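PDB 3D72: vivid PAS protein VVD from Neurospora crassa, which probably senses blue light through a flavin-adenine dinucleotide bound in its LOV-type PAS domain and, once activated, forms a rapidly exchanging dimer. Local coordinates for residues 33-41 with 51-59; 10-19 with 133-144. The protein carries 1 engineered substitution. One frame throughout, in Å; residues are numbered along the deposited sequence.

Contact 1: 33-41 with 51-59; sequences DTSVALILC and VYASEAFLY. Engineered in segment 33-41: Val36 (natural residue Cys). With FAD (flavin-adenine dinucleotide), chain C.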
loop_
_atom_site.group_PDB
_atom_site.type_symbol
_atom_site.label_atom_id
_atom_site.label_comp_id
_atom_site.label_asym_id
_atom_site.label_seq_id
_atom_site.Cartn_x
_atom_site.Cartn_y
_atom_site.Cartn_z
ATOM N N ASP A 33 -2.367 -0.000 -6.807
ATOM C CA ASP A 33 -2.952 0.954 -5.879
ATOM C C ASP A 33 -4.460 0.930 -6.044
ATOM O O ASP A 33 -4.986 0.181 -6.868
ATOM C CB ASP A 33 -2.398 2.382 -6.067
ATOM C CG ASP A 33 -2.633 2.941 -7.456
ATOM O OD1 ASP A 33 -3.564 2.483 -8.148
ATOM O OD2 ASP A 33 -1.890 3.866 -7.848
ATOM N N THR A 34 -5.151 1.740 -5.254
ATOM C CA THR A 34 -6.602 1.773 -5.285
ATOM C C THR A 34 -7.212 2.336 -6.559
ATOM O O THR A 34 -8.439 2.346 -6.696
ATOM C CB THR A 34 -7.158 2.577 -4.096
ATOM O OG1 THR A 34 -6.736 3.941 -4.211
ATOM C CG2 THR A 34 -6.658 1.996 -2.782
ATOM N N SER A 35 -6.368 2.789 -7.488
ATOM C CA SER A 35 -6.836 3.366 -8.750
ATOM C C SER A 35 -7.108 2.317 -9.829
ATOM O O SER A 35 -7.793 2.595 -10.811
ATOM C CB SER A 35 -5.816 4.373 -9.296
ATOM O OG SER A 35 -4.834 3.751 -10.110
ATOM N N VAL A 36 -6.567 1.116 -9.648
ATOM C CA VAL A 36 -6.745 0.042 -10.615
ATOM C C VAL A 36 -8.092 -0.637 -10.439
ATOM O O VAL A 36 -8.794 -0.380 -9.466
ATOM C CB VAL A 36 -5.647 -1.034 -10.458
ATOM C CG1 VAL A 36 -4.279 -0.378 -10.484
ATOM C CG2 VAL A 36 -5.842 -1.806 -9.161
ATOM N N ALA A 37 -8.457 -1.488 -11.391
ATOM C CA ALA A 37 -9.717 -2.222 -11.283
ATOM C C ALA A 37 -9.483 -3.365 -10.300
ATOM O O ALA A 37 -8.644 -4.235 -10.522
ATOM C CB ALA A 37 -10.141 -2.773 -12.643
ATOM N N LEU A 38 -10.210 -3.358 -9.194
ATOM C CA LEU A 38 -10.029 -4.414 -8.211
ATOM C C LEU A 38 -11.302 -4.651 -7.446
ATOM O O LEU A 38 -12.185 -3.803 -7.424
ATOM C CB LEU A 38 -8.915 -4.060 -7.217
ATOM C CG LEU A 38 -9.085 -2.881 -6.253
ATOM C CD1 LEU A 38 -9.973 -3.281 -5.073
ATOM C CD2 LEU A 38 -7.710 -2.451 -5.734
ATOM N N ILE A 39 -11.389 -5.828 -6.850
ATOM C CA ILE A 39 -12.532 -6.166 -6.008
ATOM C C ILE A 39 -12.041 -7.002 -4.838
ATOM O O ILE A 39 -10.988 -7.631 -4.901
ATOM C CB ILE A 39 -13.642 -6.934 -6.770
ATOM C CG1 ILE A 39 -13.138 -8.291 -7.255
ATOM C CG2 ILE A 39 -14.126 -6.101 -7.942
ATOM C CD1 ILE A 39 -14.252 -9.157 -7.838
ATOM N N LEU A 40 -12.791 -6.980 -3.745
ATOM C CA LEU A 40 -12.439 -7.763 -2.572
ATOM C C LEU A 40 -13.640 -8.660 -2.302
ATOM O O LEU A 40 -14.779 -8.180 -2.305
ATOM C CB LEU A 40 -12.208 -6.858 -1.357
ATOM C CG LEU A 40 -11.617 -7.593 -0.145
ATOM C CD1 LEU A 40 -10.109 -7.786 -0.339
ATOM C CD2 LEU A 40 -11.875 -6.780 1.118
ATOM N N CYS A 41 -13.384 -9.952 -2.112
ATOM C CA CYS A 41 -14.438 -10.921 -1.829
ATOM C C CYS A 41 -14.217 -11.533 -0.460
ATOM O O CYS A 41 -13.074 -11.710 -0.022
ATOM C CB CYS A 41 -14.469 -12.015 -2.893
ATOM S SG CYS A 41 -14.853 -11.389 -4.549
ATOM N N VAL A 51 -17.445 -7.771 -1.632
ATOM C CA VAL A 51 -17.808 -6.855 -0.548
ATOM C C VAL A 51 -17.233 -5.461 -0.808
ATOM O O VAL A 51 -17.527 -4.507 -0.088
ATOM C CB VAL A 51 -17.345 -7.387 0.846
ATOM C CG1 VAL A 51 -18.126 -8.643 1.203
ATOM C CG2 VAL A 51 -15.857 -7.684 0.844
ATOM N N TYR A 52 -16.397 -5.349 -1.840
ATOM C CA TYR A 52 -15.824 -4.064 -2.237
ATOM C C TYR A 52 -15.452 -4.091 -3.710
ATOM O O TYR A 52 -14.885 -5.068 -4.180
ATOM C CB TYR A 52 -14.564 -3.722 -1.434
ATOM C CG TYR A 52 -13.948 -2.408 -1.871
ATOM C CD1 TYR A 52 -12.987 -2.357 -2.884
ATOM C CD2 TYR A 52 -14.385 -1.209 -1.321
ATOM C CE1 TYR A 52 -12.485 -1.137 -3.338
ATOM C CE2 TYR A 52 -13.891 0.009 -1.768
ATOM C CZ TYR A 52 -12.948 0.038 -2.773
ATOM O OH TYR A 52 -12.490 1.259 -3.206
ATOM N N ALA A 53 -15.777 -3.017 -4.427
ATOM C CA ALA A 53 -15.442 -2.916 -5.847
ATOM C C ALA A 53 -14.911 -1.518 -6.123
ATOM O O ALA A 53 -15.521 -0.521 -5.735
ATOM C CB ALA A 53 -16.671 -3.198 -6.712
ATOM N N SER A 54 -13.758 -1.438 -6.782
ATOM C CA SER A 54 -13.179 -0.136 -7.085
ATOM C C SER A 54 -13.943 0.523 -8.221
ATOM O O SER A 54 -14.598 -0.149 -9.017
ATOM C CB SER A 54 -11.702 -0.266 -7.473
ATOM O OG SER A 54 -11.556 -0.701 -8.809
ATOM N N GLU A 55 -13.857 1.843 -8.297
ATOM C CA GLU A 55 -14.552 2.550 -9.355
ATOM C C GLU A 55 -14.087 2.111 -10.738
ATOM O O GLU A 55 -14.870 2.103 -11.679
ATOM C CB GLU A 55 -14.384 4.057 -9.170
ATOM C CG GLU A 55 -15.025 4.544 -7.885
ATOM C CD GLU A 55 -15.496 5.980 -7.962
ATOM O OE1 GLU A 55 -16.169 6.433 -7.010
ATOM O OE2 GLU A 55 -15.195 6.658 -8.970
ATOM N N ALA A 56 -12.820 1.726 -10.857
ATOM C CA ALA A 56 -12.291 1.280 -12.145
ATOM C C ALA A 56 -12.908 -0.049 -12.584
ATOM O O ALA A 56 -13.066 -0.300 -13.789
ATOM C CB ALA A 56 -10.767 1.156 -12.082
ATOM N N PHE A 57 -13.233 -0.909 -11.617
ATOM C CA PHE A 57 -13.869 -2.191 -11.923
ATOM C C PHE A 57 -15.291 -1.930 -12.409
ATOM O O PHE A 57 -15.757 -2.555 -13.355
ATOM C CB PHE A 57 -13.921 -3.075 -10.670
ATOM C CG PHE A 57 -14.771 -4.304 -10.821
ATOM C CD1 PHE A 57 -14.250 -5.462 -11.386
ATOM C CD2 PHE A 57 -16.101 -4.302 -10.402
ATOM C CE1 PHE A 57 -15.029 -6.604 -11.530
ATOM C CE2 PHE A 57 -16.894 -5.440 -10.541
ATOM C CZ PHE A 57 -16.361 -6.595 -11.106
ATOM N N LEU A 58 -15.988 -1.014 -11.742
ATOM C CA LEU A 58 -17.359 -0.691 -12.131
ATOM C C LEU A 58 -17.378 -0.072 -13.522
ATOM O O LEU A 58 -18.260 -0.363 -14.336
ATOM C CB LEU A 58 -17.978 0.276 -11.122
ATOM C CG LEU A 58 -18.054 -0.252 -9.689
ATOM C CD1 LEU A 58 -18.609 0.837 -8.774
ATOM C CD2 LEU A 58 -18.924 -1.502 -9.651
ATOM N N TYR A 59 -16.396 0.781 -13.793
ATOM C CA TYR A 59 -16.309 1.429 -15.092
ATOM C C TYR A 59 -16.022 0.401 -16.183
ATOM O O TYR A 59 -16.664 0.399 -17.244
ATOM C CB TYR A 59 -15.203 2.477 -15.087
ATOM C CG TYR A 59 -15.085 3.218 -16.391
ATOM C CD1 TYR A 59 -13.839 3.513 -16.933
ATOM C CD2 TYR A 59 -16.221 3.634 -17.081
ATOM C CE1 TYR A 59 -13.722 4.209 -18.128
ATOM C CE2 TYR A 59 -16.119 4.328 -18.279
ATOM C CZ TYR A 59 -14.868 4.611 -18.794
ATOM O OH TYR A 59 -14.754 5.308 -19.969
HETATM P PA FAD C . -18.072 -23.776 -10.445
HETATM O O1A FAD C . -19.368 -23.048 -10.530
HETATM O O2A FAD C . -18.006 -24.959 -9.555
HETATM O O5B FAD C . -17.640 -24.174 -11.919
HETATM C C5B FAD C . -16.443 -24.917 -12.228
HETATM C C4B FAD C . -16.524 -25.327 -13.695
HETATM O O4B FAD C . -15.358 -26.125 -13.971
HETATM C C3B FAD C . -17.762 -26.165 -14.079
HETATM O O3B FAD C . -18.501 -25.651 -15.158
HETATM C C2B FAD C . -17.232 -27.569 -14.344
HETATM O O2B FAD C . -17.818 -28.300 -15.389
HETATM C C1B FAD C . -15.717 -27.407 -14.502
HETATM N N9A FAD C . -14.932 -28.381 -13.768
HETATM C C8A FAD C . -14.914 -28.601 -12.419
HETATM N N7A FAD C . -14.108 -29.565 -12.038
HETATM C C5A FAD C . -13.576 -30.031 -13.228
HETATM C C6A FAD C . -12.622 -31.074 -13.506
HETATM N N6A FAD C . -12.093 -31.822 -12.533
HETATM N N1A FAD C . -12.279 -31.302 -14.807
HETATM C C2A FAD C . -12.840 -30.524 -15.773
HETATM N N3A FAD C . -13.732 -29.517 -15.631
HETATM C C4A FAD C . -14.065 -29.331 -14.281
HETATM N N1 FAD C . -14.525 -14.530 -12.341
HETATM C C2 FAD C . -14.714 -13.846 -13.498
HETATM O O2 FAD C . -15.208 -14.374 -14.511
HETATM N N3 FAD C . -14.327 -12.499 -13.573
HETATM C C4 FAD C . -13.769 -11.766 -12.525
HETATM O O4 FAD C . -13.449 -10.568 -12.701
HETATM C C4X FAD C . -13.564 -12.488 -11.331
HETATM N N5 FAD C . -13.016 -11.818 -10.221
HETATM C C5X FAD C . -12.834 -12.544 -9.057
HETATM C C6 FAD C . -12.279 -11.883 -7.918
HETATM C C7 FAD C . -12.102 -12.532 -6.720
HETATM C C7M FAD C . -11.477 -11.735 -5.567
HETATM C C8 FAD C . -12.517 -13.878 -6.566
HETATM C C8M FAD C . -12.375 -14.643 -5.265
HETATM C C9 FAD C . -13.074 -14.568 -7.703
HETATM C C9A FAD C . -13.249 -13.928 -8.942
HETATM N N10 FAD C . -13.797 -14.589 -10.115
HETATM C C10 FAD C . -13.991 -13.857 -11.266
HETATM C "C1'" FAD C . -14.178 -16.029 -10.118
HETATM C "C2'" FAD C . -15.539 -16.478 -9.645
HETATM O "O2'" FAD C . -15.928 -15.667 -8.531
HETATM C "C3'" FAD C . -15.436 -17.986 -9.315
HETATM O "O3'" FAD C . -14.471 -18.160 -8.279
HETATM C "C4'" FAD C . -15.005 -18.848 -10.548
HETATM O "O4'" FAD C . -16.016 -18.787 -11.536
HETATM C "C5'" FAD C . -14.725 -20.316 -10.186
HETATM O "O5'" FAD C . -15.566 -20.766 -9.113
HETATM P P FAD C . -17.057 -21.265 -9.336
HETATM O O1P FAD C . -17.682 -21.262 -8.012
HETATM O O2P FAD C . -17.729 -20.450 -10.378
HETATM O O3P FAD C . -16.978 -22.778 -9.863
HETATM O O HOH W 1 -10.876 1.755 -4.940
#

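Contact 2: 10-19 with 133-144; sequences YDIMGYLIQI and VRDETGEYRYSM. With FAD (flavin-adenine dinucleotide), chain C.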
loop_
_atom_site.group_PDB
_atom_site.type_symbol
_atom_site.label_atom_id
_atom_site.label_comp_id
_atom_site.label_asym_id
_atom_site.label_seq_id
_atom_site.Cartn_x
_atom_site.Cartn_y
_atom_site.Cartn_z
ATOM N N TYR A 10 -13.750 -1.501 4.237
ATOM C CA TYR A 10 -12.597 -2.385 4.193
ATOM C C TYR A 10 -11.228 -1.730 4.087
ATOM O O TYR A 10 -11.094 -0.677 3.486
ATOM C CB TYR A 10 -12.775 -3.389 3.054
ATOM C CG TYR A 10 -13.991 -4.254 3.255
ATOM C CD1 TYR A 10 -15.242 -3.840 2.811
ATOM C CD2 TYR A 10 -13.906 -5.442 3.980
ATOM C CE1 TYR A 10 -16.389 -4.593 3.098
ATOM C CE2 TYR A 10 -15.038 -6.199 4.271
ATOM C CZ TYR A 10 -16.277 -5.764 3.831
ATOM O OH TYR A 10 -17.404 -6.489 4.149
ATOM N N ASP A 11 -10.223 -2.376 4.671
ATOM C CA ASP A 11 -8.852 -1.865 4.646
ATOM C C ASP A 11 -8.167 -2.180 3.318
ATOM O O ASP A 11 -7.139 -2.864 3.288
ATOM C CB ASP A 11 -8.027 -2.468 5.789
ATOM C CG ASP A 11 -6.717 -1.723 6.016
ATOM O OD1 ASP A 11 -6.480 -0.700 5.330
ATOM O OD2 ASP A 11 -5.935 -2.159 6.885
ATOM N N ILE A 12 -8.726 -1.654 2.233
ATOM C CA ILE A 12 -8.175 -1.888 0.909
ATOM C C ILE A 12 -6.720 -1.439 0.806
ATOM O O ILE A 12 -5.897 -2.157 0.234
ATOM C CB ILE A 12 -9.018 -1.186 -0.180
ATOM C CG1 ILE A 12 -10.469 -1.684 -0.113
ATOM C CG2 ILE A 12 -8.410 -1.441 -1.563
ATOM C CD1 ILE A 12 -10.622 -3.199 -0.204
ATOM N N MET A 13 -6.383 -0.274 1.358
ATOM C CA MET A 13 -4.985 0.178 1.285
ATOM C C MET A 13 -4.047 -0.767 2.025
ATOM O O MET A 13 -2.981 -1.135 1.506
ATOM C CB MET A 13 -4.833 1.592 1.847
ATOM C CG MET A 13 -5.519 2.645 1.014
ATOM S SD MET A 13 -4.936 4.306 1.425
ATOM C CE MET A 13 -5.876 4.626 2.863
ATOM N N GLY A 14 -4.442 -1.165 3.235
ATOM C CA GLY A 14 -3.609 -2.064 4.004
ATOM C C GLY A 14 -3.410 -3.378 3.279
ATOM O O GLY A 14 -2.317 -3.948 3.312
ATOM N N TYR A 15 -4.460 -3.855 2.618
ATOM C CA TYR A 15 -4.376 -5.115 1.897
ATOM C C TYR A 15 -3.495 -5.007 0.658
ATOM O O TYR A 15 -2.796 -5.958 0.313
ATOM C CB TYR A 15 -5.772 -5.620 1.524
ATOM C CG TYR A 15 -6.648 -5.905 2.729
ATOM C CD1 TYR A 15 -6.091 -6.268 3.959
ATOM C CD2 TYR A 15 -8.036 -5.822 2.639
ATOM C CE1 TYR A 15 -6.897 -6.540 5.072
ATOM C CE2 TYR A 15 -8.849 -6.096 3.743
ATOM C CZ TYR A 15 -8.275 -6.451 4.952
ATOM O OH TYR A 15 -9.086 -6.706 6.036
ATOM N N LEU A 16 -3.516 -3.853 -0.002
ATOM C CA LEU A 16 -2.660 -3.663 -1.177
ATOM C C LEU A 16 -1.204 -3.663 -0.708
ATOM O O LEU A 16 -0.336 -4.249 -1.355
ATOM C CB LEU A 16 -2.990 -2.349 -1.885
ATOM C CG LEU A 16 -4.301 -2.344 -2.679
ATOM C CD1 LEU A 16 -4.703 -0.913 -3.006
ATOM C CD2 LEU A 16 -4.129 -3.153 -3.965
ATOM N N ILE A 17 -0.937 -3.015 0.425
ATOM C CA ILE A 17 0.417 -2.988 0.974
ATOM C C ILE A 17 0.821 -4.412 1.342
ATOM O O ILE A 17 1.938 -4.847 1.071
ATOM C CB ILE A 17 0.485 -2.062 2.215
ATOM C CG1 ILE A 17 0.332 -0.605 1.765
ATOM C CG2 ILE A 17 1.802 -2.252 2.961
ATOM C CD1 ILE A 17 0.065 0.366 2.905
ATOM N N GLN A 18 -0.103 -5.153 1.942
ATOM C CA GLN A 18 0.177 -6.529 2.326
ATOM C C GLN A 18 0.560 -7.357 1.101
ATOM O O GLN A 18 1.516 -8.143 1.138
ATOM C CB GLN A 18 -1.054 -7.136 2.988
ATOM C CG GLN A 18 -0.910 -8.600 3.332
ATOM C CD GLN A 18 -2.198 -9.194 3.855
ATOM O OE1 GLN A 18 -2.946 -8.536 4.593
ATOM N NE2 GLN A 18 -2.460 -10.447 3.493
ATOM N N ILE A 19 -0.189 -7.178 0.016
ATOM C CA ILE A 19 0.076 -7.921 -1.210
ATOM C C ILE A 19 1.439 -7.566 -1.795
ATOM O O ILE A 19 2.221 -8.459 -2.127
ATOM C CB ILE A 19 -1.032 -7.681 -2.260
ATOM C CG1 ILE A 19 -2.321 -8.365 -1.795
ATOM C CG2 ILE A 19 -0.593 -8.215 -3.633
ATOM C CD1 ILE A 19 -3.547 -8.024 -2.606
ATOM N N VAL A 133 -5.910 -12.670 1.017
ATOM C CA VAL A 133 -5.567 -11.611 1.953
ATOM C C VAL A 133 -5.868 -11.961 3.416
ATOM O O VAL A 133 -6.933 -12.498 3.733
ATOM C CB VAL A 133 -6.349 -10.326 1.556
ATOM C CG1 VAL A 133 -6.086 -9.209 2.535
ATOM C CG2 VAL A 133 -5.947 -9.907 0.147
ATOM N N ARG A 134 -4.921 -11.659 4.300
ATOM C CA ARG A 134 -5.095 -11.917 5.729
ATOM C C ARG A 134 -5.709 -10.695 6.397
ATOM O O ARG A 134 -5.328 -9.566 6.089
ATOM C CB ARG A 134 -3.738 -12.190 6.387
ATOM C CG ARG A 134 -2.948 -13.325 5.773
ATOM C CD ARG A 134 -1.541 -13.377 6.370
ATOM N NE ARG A 134 -0.708 -14.385 5.722
ATOM C CZ ARG A 134 -0.899 -15.688 5.860
ATOM N NH1 ARG A 134 -1.889 -16.124 6.621
ATOM N NH2 ARG A 134 -0.112 -16.552 5.235
ATOM N N ASP A 135 -6.659 -10.897 7.306
ATOM C CA ASP A 135 -7.229 -9.752 8.012
ATOM C C ASP A 135 -6.479 -9.574 9.335
ATOM O O ASP A 135 -5.365 -10.072 9.481
ATOM C CB ASP A 135 -8.732 -9.930 8.246
ATOM C CG ASP A 135 -9.055 -11.114 9.124
ATOM O OD1 ASP A 135 -8.123 -11.813 9.569
ATOM O OD2 ASP A 135 -10.257 -11.339 9.366
ATOM N N GLU A 136 -7.078 -8.883 10.301
ATOM C CA GLU A 136 -6.402 -8.644 11.578
ATOM C C GLU A 136 -6.112 -9.903 12.389
ATOM O O GLU A 136 -5.266 -9.887 13.284
ATOM C CB GLU A 136 -7.204 -7.654 12.429
ATOM C CG GLU A 136 -7.294 -6.262 11.819
ATOM C CD GLU A 136 -5.945 -5.562 11.713
ATOM O OE1 GLU A 136 -5.883 -4.481 11.085
ATOM O OE2 GLU A 136 -4.948 -6.083 12.259
ATOM N N THR A 137 -6.804 -10.996 12.082
ATOM C CA THR A 137 -6.572 -12.236 12.812
ATOM C C THR A 137 -5.293 -12.908 12.326
ATOM O O THR A 137 -4.763 -13.793 12.993
ATOM C CB THR A 137 -7.727 -13.243 12.639
ATOM O OG1 THR A 137 -7.728 -13.753 11.299
ATOM C CG2 THR A 137 -9.071 -12.573 12.925
ATOM N N GLY A 138 -4.799 -12.480 11.169
ATOM C CA GLY A 138 -3.593 -13.073 10.617
ATOM C C GLY A 138 -3.898 -14.265 9.728
ATOM O O GLY A 138 -2.999 -14.861 9.134
ATOM N N GLU A 139 -5.169 -14.634 9.632
ATOM C CA GLU A 139 -5.546 -15.753 8.780
ATOM C C GLU A 139 -6.204 -15.242 7.501
ATOM O O GLU A 139 -6.709 -14.124 7.463
ATOM C CB GLU A 139 -6.485 -16.694 9.538
ATOM C CG GLU A 139 -5.779 -17.445 10.663
ATOM C CD GLU A 139 -6.672 -18.446 11.370
ATOM O OE1 GLU A 139 -6.133 -19.343 12.051
ATOM O OE2 GLU A 139 -7.912 -18.336 11.257
ATOM N N TYR A 140 -6.184 -16.049 6.445
ATOM C CA TYR A 140 -6.795 -15.635 5.184
ATOM C C TYR A 140 -8.301 -15.483 5.348
ATOM O O TYR A 140 -8.992 -16.433 5.732
ATOM C CB TYR A 140 -6.480 -16.648 4.083
ATOM C CG TYR A 140 -5.043 -16.584 3.610
ATOM C CD1 TYR A 140 -4.501 -15.390 3.138
ATOM C CD2 TYR A 140 -4.232 -17.716 3.619
ATOM C CE1 TYR A 140 -3.187 -15.322 2.681
ATOM C CE2 TYR A 140 -2.913 -17.659 3.168
ATOM C CZ TYR A 140 -2.400 -16.459 2.701
ATOM O OH TYR A 140 -1.099 -16.387 2.262
ATOM N N ARG A 141 -8.807 -14.287 5.052
ATOM C CA ARG A 141 -10.234 -13.988 5.196
ATOM C C ARG A 141 -10.851 -13.482 3.891
ATOM O O ARG A 141 -12.016 -13.753 3.585
ATOM C CB ARG A 141 -10.419 -12.936 6.302
ATOM C CG ARG A 141 -11.818 -12.304 6.411
ATOM C CD ARG A 141 -12.869 -13.338 6.754
ATOM N NE ARG A 141 -14.222 -12.782 6.701
ATOM C CZ ARG A 141 -14.835 -12.154 7.703
ATOM N NH1 ARG A 141 -16.064 -11.686 7.530
ATOM N NH2 ARG A 141 -14.237 -12.002 8.879
ATOM N N TYR A 142 -10.056 -12.755 3.116
ATOM C CA TYR A 142 -10.546 -12.201 1.862
ATOM C C TYR A 142 -9.680 -12.604 0.690
ATOM O O TYR A 142 -8.621 -13.192 0.850
ATOM C CB TYR A 142 -10.540 -10.672 1.916
ATOM C CG TYR A 142 -11.333 -10.087 3.047
ATOM C CD1 TYR A 142 -10.704 -9.561 4.171
ATOM C CD2 TYR A 142 -12.718 -10.077 2.998
ATOM C CE1 TYR A 142 -11.448 -9.034 5.230
ATOM C CE2 TYR A 142 -13.470 -9.560 4.050
ATOM C CZ TYR A 142 -12.830 -9.045 5.155
ATOM O OH TYR A 142 -13.582 -8.567 6.199
ATOM N N SER A 143 -10.152 -12.267 -0.498
ATOM C CA SER A 143 -9.384 -12.503 -1.710
ATOM C C SER A 143 -9.481 -11.198 -2.476
ATOM O O SER A 143 -10.578 -10.643 -2.615
ATOM C CB SER A 143 -9.978 -13.630 -2.555
ATOM O OG SER A 143 -9.211 -13.793 -3.746
ATOM N N MET A 144 -8.345 -10.683 -2.944
ATOM C CA MET A 144 -8.360 -9.453 -3.722
ATOM C C MET A 144 -8.142 -9.825 -5.180
ATOM O O MET A 144 -7.194 -10.549 -5.515
ATOM C CB MET A 144 -7.267 -8.471 -3.278
ATOM C CG MET A 144 -7.316 -7.132 -4.049
ATOM S SD MET A 144 -6.403 -5.731 -3.316
ATOM C CE MET A 144 -7.381 -5.475 -1.774
HETATM P PA FAD C . -18.072 -23.776 -10.445
HETATM O O1A FAD C . -19.368 -23.048 -10.530
HETATM O O2A FAD C . -18.006 -24.959 -9.555
HETATM O O5B FAD C . -17.640 -24.174 -11.919
HETATM C C5B FAD C . -16.443 -24.917 -12.228
HETATM C C4B FAD C . -16.524 -25.327 -13.695
HETATM O O4B FAD C . -15.358 -26.125 -13.971
HETATM C C3B FAD C . -17.762 -26.165 -14.079
HETATM O O3B FAD C . -18.501 -25.651 -15.158
HETATM C C2B FAD C . -17.232 -27.569 -14.344
HETATM O O2B FAD C . -17.818 -28.300 -15.389
HETATM C C1B FAD C . -15.717 -27.407 -14.502
HETATM N N9A FAD C . -14.932 -28.381 -13.768
HETATM C C8A FAD C . -14.914 -28.601 -12.419
HETATM N N7A FAD C . -14.108 -29.565 -12.038
HETATM C C5A FAD C . -13.576 -30.031 -13.228
HETATM C C6A FAD C . -12.622 -31.074 -13.506
HETATM N N6A FAD C . -12.093 -31.822 -12.533
HETATM N N1A FAD C . -12.279 -31.302 -14.807
HETATM C C2A FAD C . -12.840 -30.524 -15.773
HETATM N N3A FAD C . -13.732 -29.517 -15.631
HETATM C C4A FAD C . -14.065 -29.331 -14.281
HETATM N N1 FAD C . -14.525 -14.530 -12.341
HETATM C C2 FAD C . -14.714 -13.846 -13.498
HETATM O O2 FAD C . -15.208 -14.374 -14.511
HETATM N N3 FAD C . -14.327 -12.499 -13.573
HETATM C C4 FAD C . -13.769 -11.766 -12.525
HETATM O O4 FAD C . -13.449 -10.568 -12.701
HETATM C C4X FAD C . -13.564 -12.488 -11.331
HETATM N N5 FAD C . -13.016 -11.818 -10.221
HETATM C C5X FAD C . -12.834 -12.544 -9.057
HETATM C C6 FAD C . -12.279 -11.883 -7.918
HETATM C C7 FAD C . -12.102 -12.532 -6.720
HETATM C C7M FAD C . -11.477 -11.735 -5.567
HETATM C C8 FAD C . -12.517 -13.878 -6.566
HETATM C C8M FAD C . -12.375 -14.643 -5.265
HETATM C C9 FAD C . -13.074 -14.568 -7.703
HETATM C C9A FAD C . -13.249 -13.928 -8.942
HETATM N N10 FAD C . -13.797 -14.589 -10.115
HETATM C C10 FAD C . -13.991 -13.857 -11.266
HETATM C "C1'" FAD C . -14.178 -16.029 -10.118
HETATM C "C2'" FAD C . -15.539 -16.478 -9.645
HETATM O "O2'" FAD C . -15.928 -15.667 -8.531
HETATM C "C3'" FAD C . -15.436 -17.986 -9.315
HETATM O "O3'" FAD C . -14.471 -18.160 -8.279
HETATM C "C4'" FAD C . -15.005 -18.848 -10.548
HETATM O "O4'" FAD C . -16.016 -18.787 -11.536
HETATM C "C5'" FAD C . -14.725 -20.316 -10.186
HETATM O "O5'" FAD C . -15.566 -20.766 -9.113
HETATM P P FAD C . -17.057 -21.265 -9.336
HETATM O O1P FAD C . -17.682 -21.262 -8.012
HETATM O O2P FAD C . -17.729 -20.450 -10.378
HETATM O O3P FAD C . -16.978 -22.778 -9.863
HETATM O O HOH W 2 -16.777 -8.769 5.318
#

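Contact 1: 33-41 with 51-59
The first beta hairpin of the PAS fold pairs strand 38-42 with strand 50-53 through Leu40 and Tyr52, an antiparallel hydrogen-bonded pair with Leu40 N giving to Tyr52 O at 2.9 Å. In return Leu40 O takes both Val51 N, at 2.8 Å, and Tyr52 N, a classic beta bulge. Past the strand end, Ser54 N still reaches Leu38 O almost straight (N-H...O 171°). The Ser54 hydroxyl, held between its own N and carbonyl carbon (chi1 79°), gives to Val36 O at 2.9 Å on an in-plane lone pair and also caps helix 55-61 by accepting from Phe57 N. Val36 is an engineered residue replacing Cys. On the flavin side of the sheet, Ile39 splits its branches: CG2 sits over the centre of the Phe57 ring, 3.4 Å from the centroid, while CD1 approaches FAD C6 at 3.4 Å. Cys41 SG adds a contact with the dimethylbenzene end of the flavin. Leu40 and Tyr52 lie on the other face, where Leu38 CD1 meets the Tyr52 ring edge, its CE1 3.7 Å away. One serine thus ties the approach to strand 38-42 to the helix start, and Ile39, by its two branches, lies between Phe57 and the flavin, so its packing touches both.

Contact 2: 10-19 with 133-144
Helix 12-19 crosses strand 140-144 at -74°, the two axes 10.4 Å apart at their closest. Tyr15 projects from the helix toward the sheet, and its ring lies on Val133, whose CG1 stands 3.6 Å from the ring centroid over one face; Asp11 O lies over the opposite face. The ring is thus sandwiched, and Tyr15 OH lies 3.4 Å from Tyr142 CE1. Tyr142 meets Tyr15 obliquely but is met by the edge of Tyr10 in an offset edge-to-face pair, planes at 85°. There Tyr10 CE2 comes to 3.4 Å from Tyr142 OH. Tyr10 OH also accepts from Ala6 N and shares water 2 with Tyr142 OH, the latter link weak. Met144 starts out extended, with CG opposite its backbone N (chi1 -177°), then bends at chi3, so that SD reaches Leu16 CD2 at 3.5 Å. The same sulfur also touches Ile19 CD1, while Met144 CE packs on Tyr15 CB. Ile19 CD1 also touches Val133 CG2. The extended Gln18 side chain ends beside the backbone of Arg134. At the helix start Asp11 acts as N-cap, its OD1 accepting from Gly14 N. A helix from the N-terminal extension thus packs, through an aromatic cluster and the packing of Met144 against Leu16 and Ile19, on the face of the PAS beta-sheet turned away from the flavin.

How the contacts relate
The centres of the two contacts lie about 14 Å apart, and the loop closed by contact 2 encloses contact 1 along the chain: helix 12-21 comes first, then the hairpin 38-42/50-53, and last strands 123-134 and 140-146. Both reach one antiparallel sheet, in which strand 38-42 lies between 50-53 and 140-146. The two meet directly where Cys41 N comes to 2.9 Å from Ser143 O, a probable hydrogen bond, and where Thr34 N packs on Leu16 CD1. Both also touch FAD and the second subunit. The sheet joins the flavin pocket to helix 12-21, consistent with a route by which light-induced change in the pocket could reach the helix.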